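Local coordinates for protein heroin esterase (Rhodococcus sp., PDB 1LZL) that probably hydrolyses acetyl esters, heroin among them, as a bacterial esterase built on the alpha/beta-hydrolase fold, at residues 21-26 / 218-223; 102-107 / 307-312. One frame throughout, in Å; residues are numbered along the deposited sequence.

In the fold
The two contacts lie on opposite sides of the chain's centre, their own centres 30 Å apart and their nearest atoms about 19 Å apart, so they do not touch. Their segments alternate along the chain: 21-26, 102-107, 218-223, 307-312. Contact 1 ties a loop near the N-terminus to helix 211-222, which lies in the insertion between sheet strands 183-187 and 252-257; in related esterases such regions make up a cap. Contact 2 belongs to the core instead, pairing helices 99-109 and 299-315 beside the mixed eight-stranded sheet. Each contact thus joins distant parts of the sequence, one in the probable cap and the other in the alpha/beta-hydrolase body.

Contact 1. Residues 21-26 / 218-223; sequences VDFADL and WKYYLG
The Tyr-220 ring carries Leu-26 CD2 over one face and meets Phe-23 O at its edge, in the ring plane. The methyl CD2 of Leu-26 stands 4.2 Å from the centroid of the Tyr-220 ring and 15° off the ring normal, a CH-pi contact offset toward the CE2-CZ rim. The other branch of Leu-26 also reaches that rim, CD1 lying 4.1 Å from Tyr-220 CE2. Phe-23 approaches differently. Its ring forms an oblique pair with that of Tyr-220, planes at 35° and centroids 6.0 Å apart, and the touch is made by Phe-23 CD2 at 3.7 Å from Tyr-220 CE2.

The polar link is the hydrogen bond from Tyr-220 OH to Phe-23 O, very short at 2.5 Å. With CG anti to its own carbonyl carbon (chi1 -69°), Tyr-220 extends from the helix toward the loop, and its hydroxyl meets a backbone carbonyl inside the type I turn from Asp-22 to Asp-25. Phe-23 therefore grips the tyrosine twice, by its backbone at the hydroxyl and by its ring farther back along the CE2 edge. The turn leads directly into helix 26-41, with Asp-25 at the N-cap and Leu-26 as its first residue.

Asn-213 of helix 211-222 accepts from Phe-23 N through OD1 and donates to Val-21 O through ND2, so one side-chain amide holds a backbone N-H and a backbone C=O of the loop. The Phe-23 side chain also packs on Leu-216 and Ser-217, and its ring meets Trp-209 edge-to-face. This packing of an N-terminal loop on the insertion after strand 183-187 is consistent with the cap of related esterases; it seats the loop between helices 9-14 and 26-41 against helix 211-222, whose Tyr-221 touches helix 128-142.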
loop_
_atom_site.group_PDB
_atom_site.type_symbol
_atom_site.label_atom_id
_atom_site.label_comp_id
_atom_site.label_asym_id
_atom_site.label_seq_id
_atom_site.Cartn_x
_atom_site.Cartn_y
_atom_site.Cartn_z
ATOM N N VAL A 21 4.656 10.812 -14.335
ATOM C CA VAL A 21 3.608 9.783 -14.416
ATOM C C VAL A 21 2.279 10.519 -14.377
ATOM O O VAL A 21 1.730 10.815 -13.337
ATOM C CB VAL A 21 3.740 8.797 -13.260
ATOM C CG1 VAL A 21 2.634 7.758 -13.328
ATOM C CG2 VAL A 21 5.112 8.166 -13.337
ATOM N N ASP A 22 1.830 10.857 -15.579
ATOM C CA ASP A 22 0.649 11.701 -15.662
ATOM C C ASP A 22 -0.609 10.857 -15.878
ATOM O O ASP A 22 -0.744 10.237 -16.944
ATOM C CB ASP A 22 0.883 12.721 -16.786
ATOM C CG ASP A 22 -0.356 13.065 -17.591
ATOM O OD1 ASP A 22 -1.452 13.258 -17.008
ATOM O OD2 ASP A 22 -0.216 13.149 -18.843
ATOM N N PHE A 23 -1.518 10.891 -14.892
ATOM C CA PHE A 23 -2.736 10.120 -14.955
ATOM C C PHE A 23 -3.648 10.524 -16.072
ATOM O O PHE A 23 -4.591 9.831 -16.414
ATOM C CB PHE A 23 -3.509 10.247 -13.586
ATOM C CG PHE A 23 -3.107 9.037 -12.757
ATOM C CD1 PHE A 23 -1.794 8.592 -12.787
ATOM C CD2 PHE A 23 -4.022 8.328 -11.972
ATOM C CE1 PHE A 23 -1.385 7.488 -12.082
ATOM C CE2 PHE A 23 -3.611 7.199 -11.272
ATOM C CZ PHE A 23 -2.315 6.775 -11.335
ATOM N N ALA A 24 -3.424 11.683 -16.677
ATOM C CA ALA A 24 -4.396 12.120 -17.682
ATOM C C ALA A 24 -4.314 11.225 -18.909
ATOM O O ALA A 24 -5.290 11.029 -19.640
ATOM C CB ALA A 24 -4.162 13.592 -17.972
ATOM N N ASP A 25 -3.138 10.663 -19.144
ATOM C CA ASP A 25 -2.912 9.779 -20.290
ATOM C C ASP A 25 -2.562 8.434 -19.650
ATOM O O ASP A 25 -1.393 8.125 -19.420
ATOM C CB ASP A 25 -1.796 10.187 -21.235
ATOM C CG ASP A 25 -1.602 9.221 -22.382
ATOM O OD1 ASP A 25 -2.375 8.274 -22.526
ATOM O OD2 ASP A 25 -0.678 9.444 -23.216
ATOM N N LEU A 26 -3.614 7.684 -19.363
ATOM C CA LEU A 26 -3.374 6.437 -18.637
ATOM C C LEU A 26 -2.532 5.438 -19.403
ATOM O O LEU A 26 -1.655 4.851 -18.760
ATOM C CB LEU A 26 -4.730 5.846 -18.266
ATOM C CG LEU A 26 -4.741 4.957 -17.054
ATOM C CD1 LEU A 26 -3.952 5.540 -15.879
ATOM C CD2 LEU A 26 -6.192 4.671 -16.664
ATOM N N TRP A 218 -8.823 9.250 -7.862
ATOM C CA TRP A 218 -10.098 8.889 -7.236
ATOM C C TRP A 218 -11.229 8.774 -8.243
ATOM O O TRP A 218 -12.142 7.980 -8.084
ATOM C CB TRP A 218 -10.437 9.905 -6.142
ATOM C CG TRP A 218 -9.569 9.675 -4.912
ATOM C CD1 TRP A 218 -8.456 10.408 -4.515
ATOM C CD2 TRP A 218 -9.771 8.650 -3.945
ATOM N NE1 TRP A 218 -7.945 9.882 -3.325
ATOM C CE2 TRP A 218 -8.744 8.801 -2.979
ATOM C CE3 TRP A 218 -10.689 7.605 -3.790
ATOM C CZ2 TRP A 218 -8.628 7.962 -1.882
ATOM C CZ3 TRP A 218 -10.588 6.756 -2.684
ATOM C CH2 TRP A 218 -9.558 6.941 -1.734
ATOM N N LYS A 219 -11.195 9.607 -9.289
ATOM C CA LYS A 219 -12.222 9.503 -10.346
ATOM C C LYS A 219 -12.134 8.158 -11.049
ATOM O O LYS A 219 -13.162 7.502 -11.257
ATOM C CB LYS A 219 -12.070 10.680 -11.311
ATOM C CG LYS A 219 -13.106 10.728 -12.435
ATOM C CD LYS A 219 -14.483 10.644 -11.783
ATOM C CE LYS A 219 -15.663 10.801 -12.728
ATOM N NZ LYS A 219 -16.908 10.964 -11.940
ATOM N N TYR A 220 -10.948 7.691 -11.427
ATOM C CA TYR A 220 -10.812 6.366 -12.033
ATOM C C TYR A 220 -11.340 5.282 -11.102
ATOM O O TYR A 220 -12.037 4.369 -11.569
ATOM C CB TYR A 220 -9.342 6.065 -12.330
ATOM C CG TYR A 220 -8.756 6.908 -13.433
ATOM C CD1 TYR A 220 -9.532 7.321 -14.510
ATOM C CD2 TYR A 220 -7.425 7.250 -13.393
ATOM C CE1 TYR A 220 -8.913 8.096 -15.500
ATOM C CE2 TYR A 220 -6.798 8.024 -14.369
ATOM C CZ TYR A 220 -7.576 8.429 -15.422
ATOM O OH TYR A 220 -6.989 9.199 -16.401
ATOM N N TYR A 221 -10.988 5.372 -9.820
ATOM C CA TYR A 221 -11.356 4.293 -8.882
ATOM C C TYR A 221 -12.843 4.243 -8.558
ATOM O O TYR A 221 -13.462 3.179 -8.515
ATOM C CB TYR A 221 -10.571 4.579 -7.586
ATOM C CG TYR A 221 -10.669 3.530 -6.498
ATOM C CD1 TYR A 221 -10.696 2.164 -6.771
ATOM C CD2 TYR A 221 -10.698 3.936 -5.175
ATOM C CE1 TYR A 221 -10.776 1.247 -5.728
ATOM C CE2 TYR A 221 -10.768 3.042 -4.119
ATOM C CZ TYR A 221 -10.807 1.678 -4.429
ATOM O OH TYR A 221 -10.865 0.739 -3.395
ATOM N N LEU A 222 -13.450 5.408 -8.296
ATOM C CA LEU A 222 -14.837 5.414 -7.837
ATOM C C LEU A 222 -15.835 5.425 -9.004
ATOM O O LEU A 222 -16.993 5.024 -8.765
ATOM C CB LEU A 222 -15.047 6.627 -6.929
ATOM C CG LEU A 222 -14.110 6.563 -5.671
ATOM C CD1 LEU A 222 -14.395 7.742 -4.761
ATOM C CD2 LEU A 222 -14.254 5.245 -4.921
ATOM N N GLY A 223 -15.382 5.811 -10.193
ATOM C CA GLY A 223 -16.238 5.640 -11.370
ATOM C C GLY A 223 -17.017 6.877 -11.818
ATOM O O GLY A 223 -17.019 7.928 -11.168
#

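Contact 2. Residues 102-107 / 307-312; sequences CVEVAR and EALTAI. Unlike the reference sequence in segment 307-312: Glu-307 (reference Lys), Ala-308 (reference Pro), Leu-309 (reference His), Thr-310 (reference Cys), Ala-311 (reference Asp), Ile-312 (reference Pro).
Helices 102-107 and 307-312 cross at -52°, their axes coming within 10.9 Å and their CA atoms drawing nearest at Val-105 and Leu-309. No hydrogen bond spans the gap, so the contact rests on side-chain packing, with Leu-309 at its middle. Its CG stands anti to the carbonyl carbon (chi1 -71°), and the fork beyond divides its two methyls between neighbouring residues of the other helix. CD1 of Leu-309 lies against the end of Glu-104, 3.6 Å from OE2, and also touches the aliphatic CG of that glutamate. The second methyl, CD2, packs 3.9 Å from Val-105 CG2, the valine branch that stands anti to its carbonyl carbon.

One helical turn beyond Leu-309, Ile-312 adds a looser contact, its CD1 being 4.5 Å from Val-105 CG2. Val-105 CG2 is consequently shared by both residues, and the contact grades from the apolar, buried Val-105 and Ile-312 to the partly exposed Glu-104 and Leu-309.

The buried residues also reach the sheet: Val-105 touches Val-113 of strand 112-116, and Ile-312 touches Phe-185 of strand 183-187. Helix 99-109 links the parallel strands 79-85 and 112-116 in a beta-alpha-beta crossover, and helix 299-315 follows the last strand. Such a pair of helices packed against each other on one face of the sheet is characteristic of the alpha/beta-hydrolase fold.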
loop_
_atom_site.group_PDB
_atom_site.type_symbol
_atom_site.label_atom_id
_atom_site.label_comp_id
_atom_site.label_asym_id
_atom_site.label_seq_id
_atom_site.Cartn_x
_atom_site.Cartn_y
_atom_site.Cartn_z
ATOM N N CYS A 102 8.790 -7.522 -1.164
ATOM C CA CYS A 102 8.260 -8.798 -0.641
ATOM C C CYS A 102 9.394 -9.808 -0.417
ATOM O O CYS A 102 9.396 -10.553 0.557
ATOM C CB CYS A 102 7.185 -9.327 -1.603
ATOM S SG CYS A 102 5.735 -8.224 -1.612
ATOM N N VAL A 103 10.365 -9.812 -1.356
ATOM C CA VAL A 103 11.535 -10.670 -1.157
ATOM C C VAL A 103 12.292 -10.245 0.099
ATOM O O VAL A 103 12.731 -11.070 0.913
ATOM C CB VAL A 103 12.430 -10.594 -2.402
ATOM C CG1 VAL A 103 13.824 -11.159 -2.141
ATOM C CG2 VAL A 103 11.751 -11.350 -3.544
ATOM N N GLU A 104 12.454 -8.923 0.276
ATOM C CA GLU A 104 13.165 -8.435 1.468
ATOM C C GLU A 104 12.559 -8.926 2.769
ATOM O O GLU A 104 13.217 -9.379 3.721
ATOM C CB GLU A 104 13.242 -6.880 1.429
ATOM C CG GLU A 104 14.159 -6.362 2.538
ATOM C CD GLU A 104 14.366 -4.864 2.600
ATOM O OE1 GLU A 104 13.461 -4.147 2.096
ATOM O OE2 GLU A 104 15.404 -4.373 3.150
ATOM N N VAL A 105 11.224 -8.813 2.838
ATOM C CA VAL A 105 10.518 -9.234 4.064
ATOM C C VAL A 105 10.709 -10.745 4.278
ATOM O O VAL A 105 10.997 -11.182 5.393
ATOM C CB VAL A 105 9.029 -8.859 3.925
ATOM C CG1 VAL A 105 8.190 -9.565 4.965
ATOM C CG2 VAL A 105 8.898 -7.327 3.989
ATOM N N ALA A 106 10.539 -11.522 3.201
ATOM C CA ALA A 106 10.650 -12.976 3.371
ATOM C C ALA A 106 12.067 -13.356 3.770
ATOM O O ALA A 106 12.323 -14.145 4.666
ATOM C CB ALA A 106 10.265 -13.707 2.100
ATOM N N ARG A 107 13.068 -12.777 3.110
ATOM C CA ARG A 107 14.454 -13.129 3.403
ATOM C C ARG A 107 14.895 -12.616 4.770
ATOM O O ARG A 107 15.514 -13.344 5.550
ATOM C CB ARG A 107 15.337 -12.572 2.265
ATOM C CG ARG A 107 16.816 -12.875 2.483
ATOM C CD ARG A 107 17.734 -12.071 1.565
ATOM N NE ARG A 107 17.603 -12.552 0.187
ATOM C CZ ARG A 107 17.319 -11.691 -0.787
ATOM N NH1 ARG A 107 17.155 -10.394 -0.490
ATOM N NH2 ARG A 107 17.207 -12.162 -2.015
ATOM N N GLU A 307 13.390 0.740 9.196
ATOM C CA GLU A 307 12.310 0.839 10.184
ATOM C C GLU A 307 11.095 0.055 9.754
ATOM O O GLU A 307 10.390 -0.514 10.582
ATOM C CB GLU A 307 11.930 2.307 10.329
ATOM C CG GLU A 307 10.794 2.588 11.319
ATOM C CD GLU A 307 10.703 4.090 11.548
ATOM O OE1 GLU A 307 11.594 4.684 12.217
ATOM O OE2 GLU A 307 9.745 4.708 11.049
ATOM N N ALA A 308 10.826 -0.030 8.461
ATOM C CA ALA A 308 9.682 -0.814 7.974
ATOM C C ALA A 308 9.861 -2.272 8.395
ATOM O O ALA A 308 8.944 -2.910 8.882
ATOM C CB ALA A 308 9.516 -0.694 6.478
ATOM N N LEU A 309 11.076 -2.809 8.229
ATOM C CA LEU A 309 11.305 -4.209 8.637
ATOM C C LEU A 309 11.199 -4.390 10.154
ATOM O O LEU A 309 10.599 -5.362 10.607
ATOM C CB LEU A 309 12.687 -4.637 8.149
ATOM C CG LEU A 309 12.866 -4.840 6.647
ATOM C CD1 LEU A 309 14.305 -5.313 6.404
ATOM C CD2 LEU A 309 11.887 -5.835 6.042
ATOM N N THR A 310 11.774 -3.436 10.896
ATOM C CA THR A 310 11.650 -3.465 12.353
ATOM C C THR A 310 10.177 -3.463 12.770
ATOM O O THR A 310 9.708 -4.224 13.628
ATOM C CB THR A 310 12.397 -2.297 12.999
ATOM O OG1 THR A 310 13.809 -2.545 12.811
ATOM C CG2 THR A 310 12.190 -2.269 14.494
ATOM N N ALA A 311 9.374 -2.618 12.123
ATOM C CA ALA A 311 7.962 -2.498 12.489
ATOM C C ALA A 311 7.189 -3.789 12.237
ATOM O O ALA A 311 6.385 -4.255 13.064
ATOM C CB ALA A 311 7.329 -1.345 11.681
ATOM N N ILE A 312 7.441 -4.372 11.034
ATOM C CA ILE A 312 6.723 -5.600 10.674
ATOM C C ILE A 312 7.206 -6.754 11.562
ATOM O O ILE A 312 6.352 -7.539 12.032
ATOM C CB ILE A 312 6.873 -5.887 9.177
ATOM C CG1 ILE A 312 6.158 -4.804 8.349
ATOM C CG2 ILE A 312 6.360 -7.261 8.788
ATOM C CD1 ILE A 312 6.550 -4.807 6.882
#